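Local coordinates for protein taurine dioxygenase (Burkholderia ambifaria, PDB 5VN6) that probably catalyses the iron-dependent oxidation of taurine as a TfdA-family dioxygenase, and holds a magnesium ion at its metal site, at residues G118-I124 with R278-I284; G131-N137 with Y245-W251; E186-V190 with V200-N204. All blocks are in the same frame, centred on the assembly; numbering follows the deposited sequence.

Contact 1: G118-I124 with R278-I284; sequences GCVLRCI and RMERAGI
Arg281 runs up beside Cys119 on one face of an antiparallel strand pair. Its CB sits 3.7 Å from Leu121 CD1 and also touches the Cys119 sulfur. Its first torsion of 67° tucks CG between the backbone N and carbonyl carbon, and a bend at chi3 then turns the head along the sheet, so that Arg281 NE comes 3.2 Å from Cys119 SG. Arg281 CZ follows at 3.6 Å from Cys119 SG, and Arg281 NH1 flanks the same sulfur and continues to a long, weak ion pair with Asp108, a magnesium ligand. Further along this face, Met279 CE packs 3.7 Å from Leu121 CD2, and Met279 SD lies against Cys123 CB.

The other face carries Val120, Arg122, Glu280 and Ala282, with helix 59-67 against it. A water accepts from Arg122 NE at 2.8 Å and donates to Glu280 OE1, while Glu280 OE2 is salt-bridged to Arg89 and Arg59, and Arg122 NH1 bonds Gln55 O. Backbone bonds run in pairs between Val120 and Ala282 and between Arg122 and Glu280. Such pairing is typical of the double-stranded beta-helix (jelly-roll) core of cupin-clan TauD/TfdA dioxygenases, with Arg281 placed beside the metal site.

Contact 2: G131-N137 with Y245-W251; sequences GDTMWAN and YQVRWRW
The indole of Trp251 has Thr133 OG1 at its edge, in the ring plane, and Trp249 CD1 over the centre of one face. Its NE1 donates to Thr133 OG1 at 2.8 Å with an N-H...O angle of 164°, and Gly131 O sits by the edge at CD1. The Trp135 indole carries Thr133 CG2 on one face, set toward the rim and 3.4 Å above the plane, while Trp249 CB and Trp251 CZ2 approach its edge. Phe51 and Trp259 add edge-to-face neighbours to Trp135.

On the opposite side of the sheet the flat group is the Arg248 guanidinium. Its chain, extended from CG to NE, brings NE 2.8 Å from Asp132 OD2. The oxygen lies in the guanidinium plane and uses its anti lone pair, although the carboxylate itself is turned 85° from that plane. Asp132 OD1 accepts a hydrogen bond from a water that in turn accepts from Trp251 N, and a second water bridges Asp132 N and Arg248 NH1. Met134 CE lies 3.1 Å from Gln246 OE1, whose amide NE2 bonds Ala240 O.

Both oxygens of the buried Asp132 are thus satisfied, which would probably favour its ionised form. Arg248 NH2 goes on to Pro243 O of the second subunit, so this salt bridge also helps fix a group used in the dimer contact.

Contact 3: E186-V190 with V200-N204; sequences EHPVV and VLYVN
The beta hairpin of strands 185-192 and 199-201 is pinned here by Val189 and Tyr202, at a place where the first strand is broken and the second has just ended. Val190 and Leu201 form the antiparallel non-hydrogen-bonded pair, and Val190 CA sends a CA-H...O contact to Val200 O. One residue further, Tyr202 N donates to Val189 O at 2.8 Å, with an angle of 163° at the hydrogen and the donor tilted from the carbonyl plane.

Beyond this bond Tyr202 turns its ring back toward 186-190. With CG anti to the backbone N (chi1 -160°), the ring edge comes up to the first strand: Pro188 O and His187 CB both lie in the ring plane at its rim, and Tyr202 CE1 stands 3.8 Å from His187 CG. The two rings make an offset edge-to-face pair, centroids 5.6 Å apart, with the Tyr202 edge toward the imidazole face. Arg191 adds a cation-pi contact to the tyrosine, and His160 meets His187 edge-to-face. A water lies 2.9 Å from both His187 O and Tyr202 O and can donate to either. Aliphatic packing adds to this: Leu236 of helix 228-237 touches Val189 and Val203, and Val189 CG2 rests 3.9 Å from Val203 CG1.

Along the chain the six segments pair like brackets: contact 1 takes the outermost two, contact 2 the next, and contact 3 the innermost, a local hairpin. Each belongs to a different sheet, of seven, three and four strands in turn. The centres of contacts 1 and 2 are about 15 Å apart and the two touch, Trp251 packing by its CE3 against Cys123 CB at 3.7 Å and also on Leu121 and Met279. Contact 3 stands apart, its centre about 24 Å from that of contact 1 and about 21 Å from that of contact 2. Contacts 1 and 2 flank the metal site, with Arg281 near Asp108 and Trp135 near His266; contact 3 is farther off, though neighbouring Asn204 packs on His106.

Contact 1: G118-I124 with R278-I284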
loop_
_atom_site.group_PDB
_atom_site.type_symbol
_atom_site.label_atom_id
_atom_site.label_comp_id
_atom_site.label_asym_id
_atom_site.label_seq_id
_atom_site.Cartn_x
_atom_site.Cartn_y
_atom_site.Cartn_z
ATOM N N GLY A 118 -6.247 21.154 -3.114
ATOM C CA GLY A 118 -5.874 20.355 -1.965
ATOM C C GLY A 118 -6.900 20.535 -0.872
ATOM O O GLY A 118 -7.987 21.080 -1.107
ATOM N N CYS A 119 -6.507 20.133 0.335
ATOM C CA CYS A 119 -7.449 19.960 1.427
ATOM C C CYS A 119 -6.727 20.037 2.770
ATOM O O CYS A 119 -5.567 19.626 2.901
ATOM C CB CYS A 119 -8.158 18.606 1.273
ATOM S SG CYS A 119 -9.443 18.254 2.464
ATOM N N VAL A 120 -7.438 20.547 3.771
ATOM C CA VAL A 120 -7.010 20.503 5.165
ATOM C C VAL A 120 -8.043 19.682 5.918
ATOM O O VAL A 120 -9.196 20.107 6.064
ATOM C CB VAL A 120 -6.865 21.895 5.792
ATOM C CG1 VAL A 120 -6.434 21.744 7.247
ATOM C CG2 VAL A 120 -5.885 22.779 4.987
ATOM N N LEU A 121 -7.633 18.515 6.402
ATOM C CA LEU A 121 -8.528 17.508 6.955
ATOM C C LEU A 121 -8.195 17.285 8.422
ATOM O O LEU A 121 -7.038 17.018 8.757
ATOM C CB LEU A 121 -8.397 16.196 6.167
ATOM C CG LEU A 121 -9.226 14.998 6.657
ATOM C CD1 LEU A 121 -10.719 15.317 6.635
ATOM C CD2 LEU A 121 -8.938 13.737 5.841
ATOM N N ARG A 122 -9.197 17.395 9.300
ATOM C CA ARG A 122 -8.983 17.204 10.730
ATOM C C ARG A 122 -9.848 16.062 11.256
ATOM O O ARG A 122 -11.030 15.951 10.917
ATOM C CB ARG A 122 -9.274 18.490 11.541
ATOM C CG ARG A 122 -9.080 18.263 13.040
ATOM C CD ARG A 122 -8.927 19.520 13.871
ATOM N NE ARG A 122 -10.197 20.182 14.080
ATOM C CZ ARG A 122 -10.526 20.854 15.173
ATOM N NH1 ARG A 122 -9.675 20.946 16.193
ATOM N NH2 ARG A 122 -11.718 21.436 15.237
ATOM N N CYS A 123 -9.261 15.220 12.102
ATOM C CA CYS A 123 -10.007 14.145 12.749
ATOM C C CYS A 123 -10.562 14.666 14.064
ATOM O O CYS A 123 -9.800 15.084 14.939
ATOM C CB CYS A 123 -9.116 12.926 12.996
ATOM S SG CYS A 123 -9.953 11.542 13.842
ATOM N N ILE A 124 -11.882 14.589 14.221
ATOM C CA ILE A 124 -12.538 15.073 15.425
ATOM C C ILE A 124 -12.588 13.953 16.456
ATOM O O ILE A 124 -12.023 14.070 17.550
ATOM C CB ILE A 124 -13.947 15.606 15.111
ATOM C CG1 ILE A 124 -13.885 16.688 14.021
ATOM C CG2 ILE A 124 -14.590 16.149 16.375
ATOM C CD1 ILE A 124 -12.933 17.839 14.328
ATOM N N ARG A 278 -15.699 10.890 12.935
ATOM C CA ARG A 278 -16.085 12.243 12.561
ATOM C C ARG A 278 -14.852 12.989 12.086
ATOM O O ARG A 278 -13.891 13.150 12.850
ATOM C CB ARG A 278 -16.750 12.971 13.733
ATOM C CG ARG A 278 -18.159 12.462 14.032
ATOM C CD ARG A 278 -18.894 13.308 15.077
ATOM N NE ARG A 278 -18.299 13.197 16.406
ATOM C CZ ARG A 278 -17.885 14.230 17.135
ATOM N NH1 ARG A 278 -18.015 15.467 16.673
ATOM N NH2 ARG A 278 -17.353 14.025 18.333
ATOM N N MET A 279 -14.893 13.443 10.829
ATOM C CA MET A 279 -13.847 14.235 10.195
ATOM C C MET A 279 -14.440 15.555 9.720
ATOM O O MET A 279 -15.650 15.674 9.508
ATOM C CB MET A 279 -13.217 13.504 8.991
ATOM C CG MET A 279 -12.957 12.030 9.210
ATOM S SD MET A 279 -11.434 11.701 10.115
ATOM C CE MET A 279 -10.160 12.260 8.993
ATOM N N GLU A 280 -13.577 16.557 9.565
ATOM C CA GLU A 280 -13.980 17.831 8.988
ATOM C C GLU A 280 -12.892 18.268 8.020
ATOM O O GLU A 280 -11.706 18.230 8.359
ATOM C CB GLU A 280 -14.219 18.890 10.072
ATOM C CG GLU A 280 -15.392 18.546 11.001
ATOM C CD GLU A 280 -15.686 19.606 12.065
ATOM O OE1 GLU A 280 -15.001 20.649 12.095
ATOM O OE2 GLU A 280 -16.606 19.383 12.881
ATOM N N ARG A 281 -13.292 18.679 6.820
ATOM C CA ARG A 281 -12.331 19.044 5.790
ATOM C C ARG A 281 -12.650 20.426 5.229
ATOM O O ARG A 281 -13.786 20.911 5.310
ATOM C CB ARG A 281 -12.285 17.998 4.662
ATOM C CG ARG A 281 -13.537 17.891 3.809
ATOM C CD ARG A 281 -13.412 16.752 2.786
ATOM N NE ARG A 281 -12.342 16.966 1.810
ATOM C CZ ARG A 281 -12.484 17.659 0.682
ATOM N NH1 ARG A 281 -11.457 17.796 -0.149
ATOM N NH2 ARG A 281 -13.653 18.218 0.382
ATOM N N ALA A 282 -11.612 21.080 4.714
ATOM C CA ALA A 282 -11.742 22.343 3.994
ATOM C C ALA A 282 -10.997 22.186 2.680
ATOM O O ALA A 282 -9.768 22.043 2.678
ATOM C CB ALA A 282 -11.191 23.512 4.807
ATOM N N GLY A 283 -11.738 22.178 1.573
ATOM C CA GLY A 283 -11.143 21.997 0.254
ATOM C C GLY A 283 -10.817 23.346 -0.375
ATOM O O GLY A 283 -11.538 24.327 -0.186
ATOM N N ILE A 284 -9.706 23.387 -1.108
ATOM C CA ILE A 284 -9.189 24.612 -1.713
ATOM C C ILE A 284 -9.370 24.516 -3.222
ATOM O O ILE A 284 -9.045 23.486 -3.830
ATOM C CB ILE A 284 -7.710 24.855 -1.349
ATOM C CG1 ILE A 284 -7.535 24.979 0.170
ATOM C CG2 ILE A 284 -7.172 26.102 -2.062
ATOM C CD1 ILE A 284 -6.286 24.254 0.718
HETATM O O HOH W 1 -12.217 21.279 12.489
#

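Contact 2: G131-N137 with Y245-W251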
loop_
_atom_site.group_PDB
_atom_site.type_symbol
_atom_site.label_atom_id
_atom_site.label_comp_id
_atom_site.label_asym_id
_atom_site.label_seq_id
_atom_site.Cartn_x
_atom_site.Cartn_y
_atom_site.Cartn_z
ATOM N N GLY A 131 -8.993 2.717 9.891
ATOM C CA GLY A 131 -9.299 3.932 9.157
ATOM C C GLY A 131 -8.117 4.798 8.774
ATOM O O GLY A 131 -8.276 6.019 8.641
ATOM N N ASP A 132 -6.934 4.204 8.598
ATOM C CA ASP A 132 -5.770 4.945 8.123
ATOM C C ASP A 132 -6.044 5.569 6.755
ATOM O O ASP A 132 -6.893 5.107 5.995
ATOM C CB ASP A 132 -4.561 4.016 7.995
ATOM C CG ASP A 132 -4.029 3.557 9.327
ATOM O OD1 ASP A 132 -4.608 3.939 10.368
ATOM O OD2 ASP A 132 -3.046 2.784 9.324
ATOM N N THR A 133 -5.287 6.614 6.422
ATOM C CA THR A 133 -5.336 7.198 5.086
ATOM C C THR A 133 -3.939 7.112 4.487
ATOM O O THR A 133 -2.939 7.289 5.193
ATOM C CB THR A 133 -5.833 8.666 5.115
ATOM O OG1 THR A 133 -7.084 8.725 5.813
ATOM C CG2 THR A 133 -6.022 9.224 3.698
ATOM N N MET A 134 -3.870 6.808 3.197
ATOM C CA MET A 134 -2.600 6.721 2.493
ATOM C C MET A 134 -2.560 7.747 1.385
ATOM O O MET A 134 -3.598 8.109 0.830
ATOM C CB MET A 134 -2.376 5.328 1.886
ATOM C CG MET A 134 -2.557 4.200 2.890
ATOM S SD MET A 134 -2.316 2.602 2.104
ATOM C CE MET A 134 -0.607 2.754 1.597
ATOM N N TRP A 135 -1.350 8.221 1.077
ATOM C CA TRP A 135 -1.100 9.081 -0.066
ATOM C C TRP A 135 0.011 8.484 -0.916
ATOM O O TRP A 135 0.890 7.785 -0.408
ATOM C CB TRP A 135 -0.695 10.530 0.350
ATOM C CG TRP A 135 -1.796 11.373 0.888
ATOM C CD1 TRP A 135 -2.460 12.356 0.229
ATOM C CD2 TRP A 135 -2.348 11.334 2.219
ATOM N NE1 TRP A 135 -3.396 12.931 1.055
ATOM C CE2 TRP A 135 -3.350 12.319 2.280
ATOM C CE3 TRP A 135 -2.094 10.553 3.354
ATOM C CZ2 TRP A 135 -4.105 12.555 3.436
ATOM C CZ3 TRP A 135 -2.841 10.777 4.495
ATOM C CH2 TRP A 135 -3.834 11.771 4.530
ATOM N N ALA A 136 -0.012 8.800 -2.217
ATOM C CA ALA A 136 1.009 8.362 -3.154
ATOM C C ALA A 136 1.539 9.574 -3.921
ATOM O O ALA A 136 0.784 10.496 -4.246
ATOM C CB ALA A 136 0.460 7.311 -4.133
ATOM N N ASN A 137 2.842 9.579 -4.176
ATOM C CA ASN A 137 3.529 10.682 -4.849
ATOM C C ASN A 137 3.466 10.419 -6.352
ATOM O O ASN A 137 4.205 9.589 -6.880
ATOM C CB ASN A 137 4.962 10.783 -4.333
ATOM C CG ASN A 137 5.760 11.903 -4.979
ATOM O OD1 ASN A 137 5.460 12.360 -6.083
ATOM N ND2 ASN A 137 6.801 12.345 -4.287
ATOM N N TYR A 245 6.152 4.721 -3.362
ATOM C CA TYR A 245 5.625 6.069 -3.566
ATOM C C TYR A 245 4.666 6.494 -2.469
ATOM O O TYR A 245 4.070 7.576 -2.567
ATOM C CB TYR A 245 4.890 6.157 -4.913
ATOM C CG TYR A 245 5.684 5.680 -6.100
ATOM C CD1 TYR A 245 7.090 5.740 -6.106
ATOM C CD2 TYR A 245 5.029 5.174 -7.233
ATOM C CE1 TYR A 245 7.827 5.290 -7.215
ATOM C CE2 TYR A 245 5.745 4.740 -8.331
ATOM C CZ TYR A 245 7.144 4.807 -8.322
ATOM O OH TYR A 245 7.840 4.371 -9.426
ATOM N N GLN A 246 4.495 5.671 -1.437
ATOM C CA GLN A 246 3.356 5.772 -0.542
ATOM C C GLN A 246 3.775 6.193 0.860
ATOM O O GLN A 246 4.900 5.954 1.311
ATOM C CB GLN A 246 2.596 4.433 -0.454
ATOM C CG GLN A 246 1.871 4.044 -1.737
ATOM C CD GLN A 246 1.274 2.648 -1.633
ATOM O OE1 GLN A 246 1.464 1.970 -0.636
ATOM N NE2 GLN A 246 0.610 2.194 -2.682
ATOM N N VAL A 247 2.815 6.790 1.565
ATOM C CA VAL A 247 2.899 6.975 3.005
ATOM C C VAL A 247 1.548 6.588 3.582
ATOM O O VAL A 247 0.513 6.739 2.926
ATOM C CB VAL A 247 3.299 8.422 3.399
ATOM C CG1 VAL A 247 2.271 9.491 2.891
ATOM C CG2 VAL A 247 3.487 8.536 4.893
ATOM N N ARG A 248 1.562 6.064 4.808
ATOM C CA ARG A 248 0.356 5.629 5.504
ATOM C C ARG A 248 0.272 6.339 6.844
ATOM O O ARG A 248 1.224 6.307 7.621
ATOM C CB ARG A 248 0.332 4.105 5.709
ATOM C CG ARG A 248 -0.919 3.621 6.455
ATOM C CD ARG A 248 -1.324 2.220 6.037
ATOM N NE ARG A 248 -2.465 1.717 6.799
ATOM C CZ ARG A 248 -3.198 0.660 6.446
ATOM N NH1 ARG A 248 -4.224 0.275 7.196
ATOM N NH2 ARG A 248 -2.921 -0.004 5.336
ATOM N N TRP A 249 -0.863 6.984 7.108
ATOM C CA TRP A 249 -1.020 7.827 8.281
ATOM C C TRP A 249 -2.110 7.250 9.165
ATOM O O TRP A 249 -3.173 6.857 8.670
ATOM C CB TRP A 249 -1.362 9.264 7.872
ATOM C CG TRP A 249 -1.673 10.214 8.988
ATOM C CD1 TRP A 249 -2.903 10.756 9.292
ATOM C CD2 TRP A 249 -0.746 10.780 9.928
ATOM N NE1 TRP A 249 -2.792 11.602 10.361
ATOM C CE2 TRP A 249 -1.486 11.637 10.778
ATOM C CE3 TRP A 249 0.631 10.632 10.146
ATOM C CZ2 TRP A 249 -0.888 12.367 11.815
ATOM C CZ3 TRP A 249 1.224 11.353 11.192
ATOM C CH2 TRP A 249 0.461 12.215 12.001
ATOM N N ARG A 250 -1.832 7.179 10.464
ATOM C CA ARG A 250 -2.794 6.701 11.446
ATOM C C ARG A 250 -3.371 7.888 12.194
ATOM O O ARG A 250 -2.619 8.704 12.735
ATOM C CB ARG A 250 -2.152 5.731 12.430
ATOM C CG ARG A 250 -3.158 5.177 13.401
ATOM C CD ARG A 250 -2.559 4.049 14.223
ATOM N NE ARG A 250 -3.488 3.618 15.250
ATOM C CZ ARG A 250 -3.249 2.633 16.111
ATOM N NH1 ARG A 250 -2.097 1.966 16.065
ATOM N NH2 ARG A 250 -4.168 2.316 17.009
ATOM N N TRP A 251 -4.695 7.990 12.208
ATOM C CA TRP A 251 -5.369 9.150 12.789
ATOM C C TRP A 251 -5.473 9.053 14.306
ATOM O O TRP A 251 -5.639 7.969 14.874
ATOM C CB TRP A 251 -6.772 9.302 12.203
ATOM C CG TRP A 251 -6.755 9.611 10.746
ATOM C CD1 TRP A 251 -6.878 8.729 9.706
ATOM C CD2 TRP A 251 -6.551 10.905 10.160
ATOM N NE1 TRP A 251 -6.777 9.408 8.498
ATOM C CE2 TRP A 251 -6.576 10.742 8.757
ATOM C CE3 TRP A 251 -6.361 12.185 10.689
ATOM C CZ2 TRP A 251 -6.432 11.816 7.878
ATOM C CZ3 TRP A 251 -6.193 13.249 9.811
ATOM C CH2 TRP A 251 -6.234 13.054 8.422
HETATM O O HOH W 2 -6.357 5.672 11.561
HETATM O O HOH W 3 -6.056 1.214 9.344
#

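Contact 3: E186-V190 with V200-N204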
loop_
_atom_site.group_PDB
_atom_site.type_symbol
_atom_site.label_atom_id
_atom_site.label_comp_id
_atom_site.label_asym_id
_atom_site.label_seq_id
_atom_site.Cartn_x
_atom_site.Cartn_y
_atom_site.Cartn_z
ATOM N N GLU A 186 -11.912 15.890 -19.576
ATOM C CA GLU A 186 -10.668 15.466 -20.198
ATOM C C GLU A 186 -9.517 16.237 -19.568
ATOM O O GLU A 186 -9.600 17.461 -19.399
ATOM C CB GLU A 186 -10.694 15.711 -21.705
ATOM C CG GLU A 186 -9.384 15.362 -22.389
ATOM C CD GLU A 186 -9.487 15.390 -23.910
ATOM O OE1 GLU A 186 -10.261 14.591 -24.474
ATOM O OE2 GLU A 186 -8.817 16.248 -24.534
ATOM N N HIS A 187 -8.448 15.525 -19.235
ATOM C CA HIS A 187 -7.246 16.084 -18.631
ATOM C C HIS A 187 -6.017 15.498 -19.303
ATOM O O HIS A 187 -6.047 14.350 -19.762
ATOM C CB HIS A 187 -7.174 15.777 -17.127
ATOM C CG HIS A 187 -8.291 16.387 -16.344
ATOM N ND1 HIS A 187 -8.485 17.747 -16.273
ATOM C CD2 HIS A 187 -9.275 15.825 -15.607
ATOM C CE1 HIS A 187 -9.546 18.001 -15.528
ATOM N NE2 HIS A 187 -10.031 16.850 -15.096
ATOM N N PRO A 188 -4.912 16.241 -19.343
ATOM C CA PRO A 188 -3.657 15.638 -19.798
ATOM C C PRO A 188 -3.299 14.455 -18.909
ATOM O O PRO A 188 -3.471 14.501 -17.688
ATOM C CB PRO A 188 -2.634 16.768 -19.647
ATOM C CG PRO A 188 -3.229 17.671 -18.591
ATOM C CD PRO A 188 -4.714 17.606 -18.823
ATOM N N VAL A 189 -2.794 13.393 -19.542
ATOM C CA VAL A 189 -2.303 12.230 -18.808
ATOM C C VAL A 189 -1.030 12.583 -18.051
ATOM O O VAL A 189 -0.805 12.109 -16.929
ATOM C CB VAL A 189 -2.086 11.055 -19.776
ATOM C CG1 VAL A 189 -1.270 9.939 -19.113
ATOM C CG2 VAL A 189 -3.436 10.521 -20.276
ATOM N N VAL A 190 -0.190 13.425 -18.641
ATOM C CA VAL A 190 1.003 13.951 -17.990
ATOM C C VAL A 190 0.690 15.395 -17.647
ATOM O O VAL A 190 0.596 16.242 -18.544
ATOM C CB VAL A 190 2.237 13.858 -18.896
ATOM C CG1 VAL A 190 3.476 14.378 -18.177
ATOM C CG2 VAL A 190 2.416 12.449 -19.393
ATOM N N VAL A 200 3.426 15.326 -13.417
ATOM C CA VAL A 200 2.590 14.489 -12.569
ATOM C C VAL A 200 1.915 13.447 -13.452
ATOM O O VAL A 200 1.312 13.795 -14.469
ATOM C CB VAL A 200 1.532 15.326 -11.823
ATOM C CG1 VAL A 200 0.749 14.444 -10.819
ATOM C CG2 VAL A 200 2.182 16.512 -11.136
ATOM N N LEU A 201 2.009 12.180 -13.067
ATOM C CA LEU A 201 1.185 11.165 -13.713
ATOM C C LEU A 201 -0.259 11.348 -13.253
ATOM O O LEU A 201 -0.599 11.062 -12.097
ATOM C CB LEU A 201 1.713 9.764 -13.413
ATOM C CG LEU A 201 0.898 8.608 -14.004
ATOM C CD1 LEU A 201 0.761 8.722 -15.541
ATOM C CD2 LEU A 201 1.502 7.246 -13.586
ATOM N N TYR A 202 -1.114 11.818 -14.167
ATOM C CA TYR A 202 -2.446 12.296 -13.809
ATOM C C TYR A 202 -3.573 11.435 -14.388
ATOM O O TYR A 202 -4.464 11.935 -15.087
ATOM C CB TYR A 202 -2.581 13.768 -14.258
ATOM C CG TYR A 202 -3.691 14.484 -13.539
ATOM C CD1 TYR A 202 -4.772 15.004 -14.234
ATOM C CD2 TYR A 202 -3.665 14.621 -12.146
ATOM C CE1 TYR A 202 -5.803 15.641 -13.579
ATOM C CE2 TYR A 202 -4.699 15.240 -11.481
ATOM C CZ TYR A 202 -5.767 15.757 -12.215
ATOM O OH TYR A 202 -6.803 16.390 -11.582
ATOM N N VAL A 203 -3.555 10.143 -14.079
ATOM C CA VAL A 203 -4.698 9.254 -14.260
ATOM C C VAL A 203 -4.905 8.500 -12.951
ATOM O O VAL A 203 -3.953 8.228 -12.215
ATOM C CB VAL A 203 -4.504 8.280 -15.445
ATOM C CG1 VAL A 203 -4.509 9.063 -16.777
ATOM C CG2 VAL A 203 -3.185 7.453 -15.276
ATOM N N ASN A 204 -6.157 8.181 -12.642
ATOM C CA ASN A 204 -6.473 7.550 -11.361
ATOM C C ASN A 204 -7.765 6.746 -11.516
ATOM O O ASN A 204 -8.244 6.518 -12.633
ATOM C CB ASN A 204 -6.553 8.601 -10.236
ATOM C CG ASN A 204 -7.791 9.494 -10.326
ATOM O OD1 ASN A 204 -8.867 9.109 -9.883
ATOM N ND2 ASN A 204 -7.622 10.708 -10.840
HETATM O O HOH W 4 -5.794 12.419 -17.564
#